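SusD homolog (Bacteroides thetaiotaomicron, PDB 3EHM) probably binds mucin O-linked glycans at the outer membrane of this gut symbiont, as a SusD-family lipoprotein serving their uptake and use. Local coordinates at residues Asn54-Ser59 with Trp133-Asp138; Val212-Phe217 with Ala452-Arg457; Glu432-Ile437 with Thr459-Leu464; Leu443-Tyr446 with Val450-Trp453. All blocks are in the same frame, centred on the assembly; numbering follows the deposited sequence.

Contact 1: Asn54-Ser59 with Trp133-Asp138; sequences NTDLIS and WLRATD
T55 is the first residue of 54-59 to meet R135 of helix 116-140, but it does so loosely: its OG1 lies 3.8 Å from R135 NH2, beside the guanidinium edge and too far to bind it. The hydroxyl is used instead within its own segment, where T55 OG1 donates to D56 OD1 over 2.6 Å and meets that oxygen on its anti side. D56 comes next and carries the contact. Its OD1 accepts from R135 NH2 at 3.1 Å in a nearly straight bond (N-H...O 169°), offering the syn lone pair, and the donor's partner lies within the guanidinium plane. Carboxylate and guanidinium are only 21° apart, so the two flat groups meet almost coplanar through one oxygen and one nitrogen. The arginine spans most of the gap: the nearest CA atoms, T55 and R135, are 9.4 Å apart, and the R135 chain bends at chi3 (63°) to turn NH2 toward the carboxylate. Further on, S59 OG donates back to N54 O over 2.8 Å, tying the last residue of the segment to the first. V450 of helix 449-459 packs against both D56 and R135. An asparagine in place of D56 is likely to leave the buried R135 charge without its anionic mate. Because OD1 is gripped by two donors from different sides, the carboxylate's rotation should be well fixed, and the buried ion pair probably favours its ionised form.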
# COMPACT_ATOMS: atom_id res chain seq x y z
N ASN A 54 4.39 6.10 -10.46
CA ASN A 54 4.21 4.78 -11.05
C ASN A 54 3.76 3.72 -10.05
O ASN A 54 2.91 2.88 -10.37
CB ASN A 54 5.53 4.35 -11.71
CG ASN A 54 5.45 2.97 -12.34
OD1 ASN A 54 6.27 2.09 -12.04
ND2 ASN A 54 4.49 2.77 -13.23
N THR A 55 4.31 3.76 -8.85
CA THR A 55 3.96 2.77 -7.83
C THR A 55 2.77 3.11 -6.94
O THR A 55 1.94 2.26 -6.66
CB THR A 55 5.16 2.49 -6.90
OG1 THR A 55 5.42 3.65 -6.10
CG2 THR A 55 6.41 2.15 -7.70
N ASP A 56 2.70 4.37 -6.52
CA ASP A 56 1.65 4.80 -5.59
C ASP A 56 0.64 5.87 -5.99
O ASP A 56 -0.57 5.70 -5.81
CB ASP A 56 2.31 5.29 -4.29
CG ASP A 56 2.97 4.18 -3.49
OD1 ASP A 56 3.82 3.43 -4.03
OD2 ASP A 56 2.64 4.07 -2.29
N LEU A 57 1.13 6.99 -6.52
CA LEU A 57 0.27 8.12 -6.82
C LEU A 57 -0.74 8.10 -7.95
O LEU A 57 -1.92 8.37 -7.72
CB LEU A 57 1.14 9.38 -6.95
CG LEU A 57 2.18 9.56 -5.84
CD1 LEU A 57 2.81 10.94 -5.98
CD2 LEU A 57 1.53 9.41 -4.46
N ILE A 58 -0.32 7.81 -9.18
CA ILE A 58 -1.28 7.83 -10.28
C ILE A 58 -1.86 6.46 -10.59
O ILE A 58 -2.81 6.35 -11.38
CB ILE A 58 -0.66 8.45 -11.55
CG1 ILE A 58 0.28 7.46 -12.24
CG2 ILE A 58 0.12 9.71 -11.17
CD1 ILE A 58 0.82 7.97 -13.57
N SER A 59 -1.32 5.42 -9.97
CA SER A 59 -1.82 4.07 -10.18
C SER A 59 -2.64 3.59 -8.99
O SER A 59 -3.80 3.98 -8.83
CB SER A 59 -0.65 3.11 -10.44
OG SER A 59 0.33 3.20 -9.42
N TRP A 133 9.46 -6.74 -1.90
CA TRP A 133 8.94 -7.77 -2.79
C TRP A 133 7.55 -8.25 -2.44
O TRP A 133 6.91 -8.93 -3.24
CB TRP A 133 9.93 -8.93 -2.89
CG TRP A 133 11.17 -8.55 -3.64
CD1 TRP A 133 11.45 -7.33 -4.21
CD2 TRP A 133 12.29 -9.39 -3.93
NE1 TRP A 133 12.67 -7.37 -4.84
CE2 TRP A 133 13.21 -8.62 -4.68
CE3 TRP A 133 12.61 -10.72 -3.62
CZ2 TRP A 133 14.43 -9.13 -5.12
CZ3 TRP A 133 13.83 -11.23 -4.07
CH2 TRP A 133 14.72 -10.44 -4.81
N LEU A 134 7.07 -7.90 -1.24
CA LEU A 134 5.71 -8.26 -0.86
C LEU A 134 4.83 -7.38 -1.76
O LEU A 134 3.79 -7.81 -2.24
CB LEU A 134 5.45 -7.93 0.61
CG LEU A 134 3.98 -8.07 1.07
CD1 LEU A 134 3.47 -9.47 0.75
CD2 LEU A 134 3.88 -7.80 2.56
N ARG A 135 5.28 -6.15 -1.99
CA ARG A 135 4.56 -5.23 -2.87
C ARG A 135 4.62 -5.78 -4.30
O ARG A 135 3.63 -5.77 -5.02
CB ARG A 135 5.21 -3.84 -2.84
CG ARG A 135 4.96 -3.05 -1.57
CD ARG A 135 6.06 -2.02 -1.34
NE ARG A 135 6.15 -1.00 -2.38
CZ ARG A 135 5.35 0.06 -2.47
NH1 ARG A 135 4.38 0.24 -1.58
NH2 ARG A 135 5.53 0.95 -3.43
N ALA A 136 5.80 -6.25 -4.69
CA ALA A 136 6.01 -6.79 -6.03
C ALA A 136 5.04 -7.92 -6.35
O ALA A 136 4.34 -7.90 -7.36
CB ALA A 136 7.45 -7.27 -6.19
N THR A 137 4.99 -8.93 -5.48
CA THR A 137 4.09 -10.04 -5.73
C THR A 137 2.63 -9.62 -5.62
O THR A 137 1.78 -10.11 -6.37
CB THR A 137 4.34 -11.21 -4.76
OG1 THR A 137 3.42 -12.27 -5.05
CG2 THR A 137 4.18 -10.78 -3.32
N ASP A 138 2.33 -8.71 -4.71
CA ASP A 138 0.95 -8.25 -4.55
C ASP A 138 0.50 -7.40 -5.74
O ASP A 138 -0.70 -7.21 -5.95
CB ASP A 138 0.79 -7.46 -3.25
CG ASP A 138 0.89 -8.35 -2.03
OD1 ASP A 138 0.79 -9.59 -2.19
OD2 ASP A 138 1.06 -7.83 -0.91

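Contact 2: Val212-Phe217 with Ala452-Arg457; sequences VVRVHF and AWTEYR. Unlike the reference sequence in segment 212-217: V212 (reference Ala).
R214 reaches from helix 197-215 to T454 and E455 on helix 449-459, and the whole contact depends on this one side chain. From CB, chi1 of -173° sets CG anti to the backbone N, and bends at chi2 and chi3 then swing the end of the chain toward the other helix. The first atom to touch is CD: R214 CD is 3.7 Å from both the methyl T454 CG2 and the carboxylate oxygen E455 OE2. NE follows, with R214 NE 3.5 Å from the same methyl, while its N-H is used by the hydroxyl of Y164. R214 CZ also lies 3.5 Å from T454 CG2, which therefore lies over one face of the guanidinium, off-centre toward the rim. At the tip, R214 NH1 donates to E455 OE2 over 2.9 Å with an N-H...O angle of 145°. This salt bridge is bent: the oxygen sits near the guanidinium plane, whereas the nitrogen stands well above the carboxylate plane, 47° out of it. NH1 has a shorter salt bridge as well, to OE2 of E451 one turn earlier, and NH2 pairs with D138. E455 in turn has R458 and K441 as partners of OE1, and T454 directs its hydroxyl back to V450 O. The result is a buried network of alternating charges, with an arginine from one helix laid over a methyl of another. It joins two helices 234 residues apart in sequence within the helical core of the SusD fold, a family grouped with the tetratricopeptide repeats.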
# COMPACT_ATOMS: atom_id res chain seq x y z
N VAL A 212 0.04 -13.37 7.12
CA VAL A 212 -0.84 -14.45 7.58
C VAL A 212 -2.30 -14.07 7.41
O VAL A 212 -3.13 -14.90 7.03
CB VAL A 212 -0.57 -14.82 9.05
CG1 VAL A 212 0.84 -15.35 9.20
CG2 VAL A 212 -0.79 -13.63 9.94
N VAL A 213 -2.63 -12.82 7.71
CA VAL A 213 -4.01 -12.37 7.55
C VAL A 213 -4.34 -12.34 6.06
O VAL A 213 -5.46 -12.65 5.66
CB VAL A 213 -4.21 -10.96 8.17
CG1 VAL A 213 -5.57 -10.40 7.78
CG2 VAL A 213 -4.09 -11.04 9.68
N ARG A 214 -3.35 -12.00 5.23
CA ARG A 214 -3.56 -11.95 3.79
C ARG A 214 -3.95 -13.31 3.21
O ARG A 214 -4.70 -13.38 2.24
CB ARG A 214 -2.30 -11.47 3.07
CG ARG A 214 -2.51 -11.22 1.57
CD ARG A 214 -2.64 -9.73 1.28
NE ARG A 214 -1.34 -9.08 1.25
CZ ARG A 214 -1.05 -7.93 1.86
NH1 ARG A 214 -1.98 -7.28 2.55
NH2 ARG A 214 0.16 -7.41 1.75
N VAL A 215 -3.45 -14.39 3.81
CA VAL A 215 -3.75 -15.73 3.29
C VAL A 215 -4.83 -16.53 4.01
O VAL A 215 -5.25 -17.57 3.51
CB VAL A 215 -2.48 -16.62 3.28
CG1 VAL A 215 -1.33 -15.90 2.57
CG2 VAL A 215 -2.09 -16.98 4.71
N HIS A 216 -5.31 -16.05 5.16
CA HIS A 216 -6.30 -16.83 5.91
C HIS A 216 -7.55 -17.25 5.15
O HIS A 216 -8.08 -18.34 5.39
CB HIS A 216 -6.65 -16.12 7.23
CG HIS A 216 -7.79 -15.16 7.15
ND1 HIS A 216 -9.11 -15.55 7.28
CD2 HIS A 216 -7.81 -13.81 7.01
CE1 HIS A 216 -9.89 -14.49 7.23
NE2 HIS A 216 -9.13 -13.42 7.07
N PHE A 217 -8.03 -16.43 4.21
CA PHE A 217 -9.22 -16.81 3.45
C PHE A 217 -8.94 -17.92 2.44
O PHE A 217 -9.76 -18.83 2.26
CB PHE A 217 -9.80 -15.59 2.71
CG PHE A 217 -10.73 -14.76 3.55
CD1 PHE A 217 -10.51 -13.39 3.71
CD2 PHE A 217 -11.83 -15.34 4.18
CE1 PHE A 217 -11.37 -12.62 4.50
CE2 PHE A 217 -12.70 -14.57 4.97
CZ PHE A 217 -12.46 -13.21 5.13
N ALA A 452 -3.24 -0.67 0.57
CA ALA A 452 -4.68 -0.44 0.54
C ALA A 452 -5.30 -1.08 -0.71
O ALA A 452 -6.39 -1.64 -0.65
CB ALA A 452 -4.97 1.05 0.55
N TRP A 453 -4.59 -0.99 -1.83
CA TRP A 453 -5.05 -1.56 -3.08
C TRP A 453 -5.06 -3.09 -2.98
O TRP A 453 -5.98 -3.75 -3.47
CB TRP A 453 -4.14 -1.11 -4.22
CG TRP A 453 -4.49 -1.67 -5.55
CD1 TRP A 453 -5.75 -1.92 -6.03
CD2 TRP A 453 -3.58 -2.00 -6.61
NE1 TRP A 453 -5.68 -2.39 -7.32
CE2 TRP A 453 -4.36 -2.45 -7.70
CE3 TRP A 453 -2.19 -1.97 -6.73
CZ2 TRP A 453 -3.79 -2.85 -8.91
CZ3 TRP A 453 -1.62 -2.37 -7.94
CH2 TRP A 453 -2.42 -2.81 -9.01
N THR A 454 -4.05 -3.65 -2.33
CA THR A 454 -3.96 -5.09 -2.13
C THR A 454 -5.10 -5.56 -1.23
O THR A 454 -5.77 -6.56 -1.53
CB THR A 454 -2.62 -5.48 -1.48
OG1 THR A 454 -1.54 -5.14 -2.37
CG2 THR A 454 -2.57 -6.97 -1.19
N GLU A 455 -5.34 -4.84 -0.14
CA GLU A 455 -6.40 -5.22 0.78
C GLU A 455 -7.78 -5.12 0.17
O GLU A 455 -8.66 -5.91 0.49
CB GLU A 455 -6.30 -4.40 2.07
CG GLU A 455 -5.18 -4.87 2.97
CD GLU A 455 -5.40 -6.30 3.45
OE1 GLU A 455 -6.13 -6.49 4.44
OE2 GLU A 455 -4.85 -7.24 2.83
N TYR A 456 -7.98 -4.14 -0.71
CA TYR A 456 -9.28 -4.00 -1.38
C TYR A 456 -9.50 -5.20 -2.30
O TYR A 456 -10.57 -5.81 -2.29
CB TYR A 456 -9.34 -2.73 -2.22
CG TYR A 456 -10.55 -2.70 -3.12
CD1 TYR A 456 -11.82 -2.41 -2.62
CD2 TYR A 456 -10.44 -3.04 -4.48
CE1 TYR A 456 -12.95 -2.45 -3.44
CE2 TYR A 456 -11.56 -3.09 -5.30
CZ TYR A 456 -12.81 -2.80 -4.77
OH TYR A 456 -13.93 -2.85 -5.58
N ARG A 457 -8.50 -5.53 -3.10
CA ARG A 457 -8.59 -6.66 -4.02
C ARG A 457 -8.81 -7.98 -3.28
O ARG A 457 -9.53 -8.85 -3.77
CB ARG A 457 -7.32 -6.75 -4.87
CG ARG A 457 -7.21 -5.66 -5.93
CD ARG A 457 -5.87 -5.76 -6.65
NE ARG A 457 -4.77 -5.29 -5.82
CZ ARG A 457 -3.49 -5.58 -6.04
NH1 ARG A 457 -3.15 -6.34 -7.08
NH2 ARG A 457 -2.55 -5.11 -5.24

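Contact 3: Glu432-Ile437 with Thr459-Leu464; sequences EQLQKI and TGFPYL
Q435 and F461 meet because two first torsions point them at one another: chi1 of -179° sets Q435 CG anti to the backbone N, while in F461 chi1 of -54° turns the ring against helix 429-445. Q435 CB then stands 3.6 Å from the F461 ring centroid and 6° off the normal, a centred CH-pi contact. Beyond CG the glutamine runs extended across the ring, and its amide nitrogen arrives over the Y463 face, with Q435 NE2 3.2 Å from Y463 CE2 and the amide steeply inclined to that ring. At the F461 edge, L434 CD2 packs 4.0 Å from F461 CE2. The loop is braced locally by an ST turn, F461 N donating to T459 OG1 over 3.0 Å, and a cis peptide before P462 follows. A water accepts from Y463 N and, weakly, from Q435 NE2. An alanine at F461 would probably open a gap beneath the aliphatic part of Q435, leaving its amide freer to swing off Y463. The helix thus holds the loop by aliphatic packing over the face and at the edge of F461, while the glutamine's polar end is met by the Y463 ring and, through a weak bond, by the bridging water.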
# COMPACT_ATOMS: atom_id res chain seq x y z
N GLU A 432 -19.96 -7.51 7.61
CA GLU A 432 -19.96 -6.07 7.81
C GLU A 432 -18.93 -5.66 8.84
O GLU A 432 -18.35 -4.58 8.75
CB GLU A 432 -21.35 -5.56 8.23
CG GLU A 432 -21.42 -4.04 8.26
CD GLU A 432 -22.83 -3.49 8.34
OE1 GLU A 432 -23.80 -4.28 8.20
OE2 GLU A 432 -22.97 -2.26 8.53
N GLN A 433 -18.70 -6.53 9.83
CA GLN A 433 -17.70 -6.24 10.84
C GLN A 433 -16.33 -6.20 10.14
O GLN A 433 -15.50 -5.34 10.45
CB GLN A 433 -17.72 -7.31 11.93
CG GLN A 433 -19.03 -7.32 12.72
CD GLN A 433 -19.06 -8.36 13.83
OE1 GLN A 433 -18.61 -9.49 13.65
NE2 GLN A 433 -19.62 -7.99 14.97
N LEU A 434 -16.11 -7.12 9.21
CA LEU A 434 -14.85 -7.13 8.46
C LEU A 434 -14.79 -5.84 7.63
O LEU A 434 -13.75 -5.20 7.53
CB LEU A 434 -14.77 -8.33 7.53
CG LEU A 434 -13.55 -8.35 6.59
CD1 LEU A 434 -12.26 -8.45 7.41
CD2 LEU A 434 -13.64 -9.51 5.62
N GLN A 435 -15.92 -5.47 7.04
CA GLN A 435 -15.97 -4.27 6.22
C GLN A 435 -15.55 -3.04 7.04
O GLN A 435 -14.81 -2.18 6.54
CB GLN A 435 -17.38 -4.07 5.66
CG GLN A 435 -17.52 -2.83 4.78
CD GLN A 435 -18.92 -2.67 4.24
OE1 GLN A 435 -19.90 -2.96 4.93
NE2 GLN A 435 -19.04 -2.18 3.01
N LYS A 436 -16.02 -2.96 8.28
CA LYS A 436 -15.67 -1.85 9.16
C LYS A 436 -14.16 -1.87 9.43
O LYS A 436 -13.49 -0.84 9.36
CB LYS A 436 -16.42 -1.94 10.50
CG LYS A 436 -17.93 -1.70 10.41
CD LYS A 436 -18.59 -1.87 11.78
CE LYS A 436 -20.11 -1.69 11.72
NZ LYS A 436 -20.51 -0.30 11.36
N ILE A 437 -13.63 -3.05 9.74
CA ILE A 437 -12.20 -3.22 10.01
C ILE A 437 -11.34 -2.77 8.83
O ILE A 437 -10.41 -1.99 8.99
CB ILE A 437 -11.86 -4.69 10.33
CG1 ILE A 437 -12.50 -5.10 11.65
CG2 ILE A 437 -10.33 -4.88 10.38
CD1 ILE A 437 -12.41 -6.59 11.94
N THR A 459 -10.23 -8.41 -0.11
CA THR A 459 -11.51 -8.43 0.60
C THR A 459 -12.73 -7.81 -0.09
O THR A 459 -13.86 -8.21 0.17
CB THR A 459 -11.38 -7.71 1.95
OG1 THR A 459 -11.26 -6.30 1.73
CG2 THR A 459 -10.15 -8.21 2.69
N GLY A 460 -12.49 -6.82 -0.95
CA GLY A 460 -13.60 -6.16 -1.61
C GLY A 460 -13.96 -4.89 -0.85
O GLY A 460 -14.89 -4.18 -1.20
N PHE A 461 -13.19 -4.61 0.21
CA PHE A 461 -13.43 -3.43 1.03
C PHE A 461 -12.23 -2.47 1.05
O PHE A 461 -11.08 -2.89 0.91
CB PHE A 461 -13.76 -3.83 2.47
CG PHE A 461 -14.89 -4.80 2.59
CD1 PHE A 461 -16.11 -4.58 1.94
CD2 PHE A 461 -14.77 -5.93 3.40
CE1 PHE A 461 -17.18 -5.46 2.10
CE2 PHE A 461 -15.83 -6.82 3.57
CZ PHE A 461 -17.04 -6.58 2.92
N PRO A 462 -12.50 -1.17 1.21
CA PRO A 462 -13.84 -0.60 1.35
C PRO A 462 -14.45 -0.43 -0.03
O PRO A 462 -13.77 -0.58 -1.04
CB PRO A 462 -13.57 0.74 2.03
CG PRO A 462 -12.27 1.15 1.38
CD PRO A 462 -11.46 -0.14 1.41
N TYR A 463 -15.75 -0.12 -0.10
CA TYR A 463 -16.38 0.11 -1.39
C TYR A 463 -15.74 1.37 -1.94
O TYR A 463 -15.45 2.31 -1.20
CB TYR A 463 -17.89 0.28 -1.24
CG TYR A 463 -18.62 -0.98 -0.81
CD1 TYR A 463 -18.10 -2.25 -1.12
CD2 TYR A 463 -19.84 -0.91 -0.14
CE1 TYR A 463 -18.78 -3.41 -0.76
CE2 TYR A 463 -20.53 -2.07 0.22
CZ TYR A 463 -19.99 -3.31 -0.09
OH TYR A 463 -20.67 -4.45 0.26
N LEU A 464 -15.51 1.41 -3.25
CA LEU A 464 -14.85 2.55 -3.87
C LEU A 464 -15.70 3.30 -4.88
O LEU A 464 -16.67 2.77 -5.42
CB LEU A 464 -13.60 2.07 -4.60
CG LEU A 464 -12.67 1.10 -3.88
CD1 LEU A 464 -11.67 0.52 -4.86
CD2 LEU A 464 -11.96 1.81 -2.74
O HOH W 1 -16.75 0.02 2.94

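Contact 4: Leu443-Tyr446 with Val450-Trp453; sequences LALY and VEAW
The carboxylate of E451 is a flat group that L445 approaches only from its CG end: L445 CD1 lies 3.8 Å from E451 CG, yet 5.2 Å from E451 OE2. At the oxygens the partner is R214, which forms a salt bridge to OE2, with a long, weak ion pair from R210 to OE1. Two other flat groups flank the contact. One face of the W453 indole carries the guanidinium of R457 in a cation-pi contact, R457 NE lying 3.3 Å above its plane; Y63 meets the indole edge-to-face, and NE1 donates to P486 O. The Y446 ring packs among Y291, F292 and Y66. Between the segments the touching is aliphatic. E451 chi1 of -176° sets CG anti to the backbone N and against both methyls of L445, the second at 4.1 Å from L445 CD2 to E451 CG; the bend at chi2 (58°) then turns the carboxylate off from them. L445 CD1 also comes 4.2 Å from A452 N, and the L445 and A452 CA atoms are 6.8 Å apart, a spacing that the small alanine permits. Helices 429-445 and 449-459 run antiparallel, so this is the inner side of a tight helical hairpin beside its turn. E451 is thus amphipathic in use: its methylene closes the hairpin apolarly, and its buried negative charge is probably stabilised by the arginine beyond.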
# COMPACT_ATOMS: atom_id res chain seq x y z
N LEU A 443 -8.42 3.90 5.95
CA LEU A 443 -8.25 5.28 6.38
C LEU A 443 -6.92 5.49 7.12
O LEU A 443 -6.24 6.50 6.92
CB LEU A 443 -9.43 5.68 7.29
CG LEU A 443 -10.58 6.51 6.72
CD1 LEU A 443 -10.71 6.36 5.23
CD2 LEU A 443 -11.86 6.13 7.44
N ALA A 444 -6.55 4.54 7.97
CA ALA A 444 -5.32 4.64 8.75
C ALA A 444 -4.05 4.37 7.93
O ALA A 444 -2.97 4.84 8.29
CB ALA A 444 -5.38 3.69 9.94
N LEU A 445 -4.18 3.60 6.85
CA LEU A 445 -3.03 3.28 6.01
C LEU A 445 -2.56 4.43 5.13
O LEU A 445 -1.43 4.43 4.66
CB LEU A 445 -3.36 2.08 5.11
CG LEU A 445 -3.22 0.68 5.70
CD1 LEU A 445 -3.81 -0.35 4.74
CD2 LEU A 445 -1.75 0.38 5.95
N TYR A 446 -3.44 5.41 4.89
CA TYR A 446 -3.07 6.54 4.04
C TYR A 446 -1.72 7.10 4.48
O TYR A 446 -1.50 7.33 5.67
CB TYR A 446 -4.15 7.63 4.08
CG TYR A 446 -3.78 8.86 3.29
CD1 TYR A 446 -3.13 9.93 3.91
CD2 TYR A 446 -4.00 8.94 1.92
CE1 TYR A 446 -2.72 11.04 3.18
CE2 TYR A 446 -3.59 10.04 1.18
CZ TYR A 446 -2.95 11.09 1.81
OH TYR A 446 -2.48 12.16 1.09
N VAL A 450 -0.32 1.04 -2.12
CA VAL A 450 -0.20 -0.35 -2.56
C VAL A 450 -0.87 -1.31 -1.58
O VAL A 450 -1.62 -2.20 -2.00
CB VAL A 450 1.28 -0.77 -2.75
CG1 VAL A 450 1.35 -2.24 -3.16
CG2 VAL A 450 1.92 0.10 -3.82
N GLU A 451 -0.62 -1.14 -0.29
CA GLU A 451 -1.22 -2.02 0.72
C GLU A 451 -2.74 -1.89 0.70
O GLU A 451 -3.45 -2.88 0.79
CB GLU A 451 -0.67 -1.67 2.11
CG GLU A 451 -1.15 -2.57 3.24
CD GLU A 451 -0.82 -4.04 3.04
OE1 GLU A 451 0.19 -4.35 2.36
OE2 GLU A 451 -1.56 -4.89 3.58
N ALA A 452 -3.24 -0.67 0.57
CA ALA A 452 -4.68 -0.44 0.54
C ALA A 452 -5.30 -1.08 -0.71
O ALA A 452 -6.39 -1.64 -0.65
CB ALA A 452 -4.97 1.05 0.55
N TRP A 453 -4.59 -0.99 -1.83
CA TRP A 453 -5.05 -1.56 -3.08
C TRP A 453 -5.06 -3.09 -2.98
O TRP A 453 -5.98 -3.75 -3.47
CB TRP A 453 -4.14 -1.11 -4.22
CG TRP A 453 -4.49 -1.67 -5.55
CD1 TRP A 453 -5.75 -1.92 -6.03
CD2 TRP A 453 -3.58 -2.00 -6.61
NE1 TRP A 453 -5.68 -2.39 -7.32
CE2 TRP A 453 -4.36 -2.45 -7.70
CE3 TRP A 453 -2.19 -1.97 -6.73
CZ2 TRP A 453 -3.79 -2.85 -8.91
CZ3 TRP A 453 -1.62 -2.37 -7.94
CH2 TRP A 453 -2.42 -2.81 -9.01

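How the contacts relate
Along the chain, contact 1 closes before the others open; contacts 2 and 3 cross, and contact 4 is nested in the loop that contact 3 closes. Helix 449-459 unites them: contacts 2 and 4 share A452 and W453 on it, contact 3 uses the loop that follows it, and V450 near its start packs on contact 1. Contacts 3 and 4 also share helix 429-445. Centres of contacts 2 and 4 are about 11 Å apart, as are those of contacts 2 and 3, while contacts 1 and 3 lie about 21 Å apart without touching. Contacts 1 and 2, with centres about 14 Å apart, also touch through D138 and R457. Sequence-distant helices thus converge on one buried helical core.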